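Local coordinates for molybdopterin-guanine dinucleotide biosynthesis protein A (MobA) (Archaeoglobus fulgidus, PDB 3NGW) that probably transfers a guanylyl group from GTP to molybdopterin in molybdenum cofactor biosynthesis, using a GT-A-type nucleotidyltransferase fold, at residues N178-T181 with P182-K186. Residues are numbered along the deposited sequence; the frame is centred on the assembly and turned at random.
Sequences NINT and PDDLK. With CA (calcium ion), chain C.
With chi1 of -66°, Asp-184 places CG anti to its own carbonyl carbon and beside its backbone N, the carboxylate turned back over the backbone of Asn-180 and Thr-181. Thr-181 and Asp-183 both have chi1 near +50°, which sets Thr-181 OG1 close to Asp-183 OD2, at a separation so short that its detail is doubtful. Asn-180 N reaches Asp-184 OD2 on its anti side at 2.7 Å, and Thr-181 N meets Asp-184 OD2 from above the carboxylate plane at 3.0 Å; both bonds are nearly straight. Although Thr-181 occupies the N-cap, its hydroxyl makes no capping bond; its carbonyl O takes part in the first turn, accepting from Asp-184 N (2.7 Å) and weakly from Leu-185 N. Here the loop after strand 158-162 enters helix 182-194, the last helix of this MobA-like chain. Ile-179, just before the turn, packs through CG2 against Leu-185 CD1, the side chains crossing at about a right angle, while a backbone bond ties Ile-179 to Asp-92 of a neighbouring loop. Calcium sits across the carboxylate, 2.6 Å from Asp-184 OD1 and 2.9 Å from Asp-184 OD2. Two backbone N-H groups and the cation therefore hold this bidentate metal ligand in one orientation.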
loop_
_atom_site.group_PDB
_atom_site.type_symbol
_atom_site.label_atom_id
_atom_site.label_comp_id
_atom_site.label_asym_id
_atom_site.label_seq_id
_atom_site.Cartn_x
_atom_site.Cartn_y
_atom_site.Cartn_z
ATOM N N ASN A 178 -8.475 -5.565 5.366
ATOM C CA ASN A 178 -7.337 -6.320 4.864
ATOM C C ASN A 178 -7.685 -7.781 4.647
ATOM O O ASN A 178 -8.537 -8.333 5.339
ATOM C CB ASN A 178 -6.170 -6.225 5.856
ATOM C CG ASN A 178 -5.365 -4.941 5.703
ATOM O OD1 ASN A 178 -4.368 -4.904 4.981
ATOM N ND2 ASN A 178 -5.799 -3.885 6.377
ATOM N N ILE A 179 -7.022 -8.400 3.677
ATOM C CA ILE A 179 -7.219 -9.816 3.403
ATOM C C ILE A 179 -5.927 -10.560 3.707
ATOM O O ILE A 179 -4.967 -10.479 2.940
ATOM C CB ILE A 179 -7.552 -10.087 1.936
ATOM C CG1 ILE A 179 -8.865 -9.405 1.557
ATOM C CG2 ILE A 179 -7.629 -11.591 1.701
ATOM C CD1 ILE A 179 -9.299 -9.685 0.128
ATOM N N ASN A 180 -5.895 -11.286 4.823
ATOM C CA ASN A 180 -4.693 -12.033 5.194
ATOM C C ASN A 180 -4.955 -13.496 5.549
ATOM O O ASN A 180 -4.088 -14.345 5.350
ATOM C CB ASN A 180 -3.996 -11.371 6.390
ATOM C CG ASN A 180 -3.598 -9.929 6.119
ATOM O OD1 ASN A 180 -4.451 -9.049 5.994
ATOM N ND2 ASN A 180 -2.294 -9.680 6.023
ATOM N N THR A 181 -6.142 -13.788 6.074
ATOM C CA THR A 181 -6.478 -15.145 6.494
ATOM C C THR A 181 -7.784 -15.711 5.927
ATOM O O THR A 181 -8.602 -14.986 5.386
ATOM C CB THR A 181 -6.570 -15.209 8.017
ATOM O OG1 THR A 181 -7.471 -14.197 8.475
ATOM C CG2 THR A 181 -5.226 -14.987 8.637
ATOM N N PRO A 182 -7.996 -17.030 6.067
ATOM C CA PRO A 182 -9.212 -17.677 5.558
ATOM C C PRO A 182 -10.517 -16.947 5.871
ATOM O O PRO A 182 -11.382 -16.833 5.004
ATOM C CB PRO A 182 -9.152 -19.060 6.191
ATOM C CG PRO A 182 -7.663 -19.338 6.190
ATOM C CD PRO A 182 -7.106 -18.019 6.703
ATOM N N ASP A 183 -10.673 -16.461 7.100
ATOM C CA ASP A 183 -11.892 -15.742 7.448
ATOM C C ASP A 183 -12.065 -14.434 6.643
ATOM O O ASP A 183 -13.184 -13.950 6.474
ATOM C CB ASP A 183 -11.949 -15.456 8.956
ATOM C CG ASP A 183 -10.682 -14.813 9.487
ATOM O OD1 ASP A 183 -10.794 -13.851 10.262
ATOM O OD2 ASP A 183 -9.577 -15.275 9.153
ATOM N N ASP A 184 -10.965 -13.875 6.140
ATOM C CA ASP A 184 -11.028 -12.661 5.343
ATOM C C ASP A 184 -11.579 -12.934 3.949
ATOM O O ASP A 184 -12.396 -12.165 3.462
ATOM C CB ASP A 184 -9.650 -12.019 5.205
ATOM C CG ASP A 184 -9.109 -11.509 6.524
ATOM O OD1 ASP A 184 -9.927 -11.129 7.379
ATOM O OD2 ASP A 184 -7.872 -11.476 6.708
ATOM N N LEU A 185 -11.113 -13.997 3.291
ATOM C CA LEU A 185 -11.614 -14.332 1.953
ATOM C C LEU A 185 -13.121 -14.521 2.006
ATOM O O LEU A 185 -13.838 -14.080 1.114
ATOM C CB LEU A 185 -10.966 -15.616 1.409
ATOM C CG LEU A 185 -9.582 -15.488 0.760
ATOM C CD1 LEU A 185 -8.665 -14.802 1.732
ATOM C CD2 LEU A 185 -9.029 -16.854 0.374
ATOM N N LYS A 186 -13.596 -15.171 3.063
ATOM C CA LYS A 186 -15.019 -15.411 3.222
ATOM C C LYS A 186 -15.753 -14.089 3.311
ATOM O O LYS A 186 -16.769 -13.905 2.653
ATOM C CB LYS A 186 -15.281 -16.230 4.483
ATOM C CG LYS A 186 -16.717 -16.706 4.655
ATOM C CD LYS A 186 -16.825 -17.622 5.880
ATOM C CE LYS A 186 -18.218 -18.204 6.071
ATOM N NZ LYS A 186 -19.219 -17.168 6.416
HETATM CA CA CA C . -8.283 -9.928 9.079
HETATM O O HOH W 1 -9.695 -7.785 7.503
#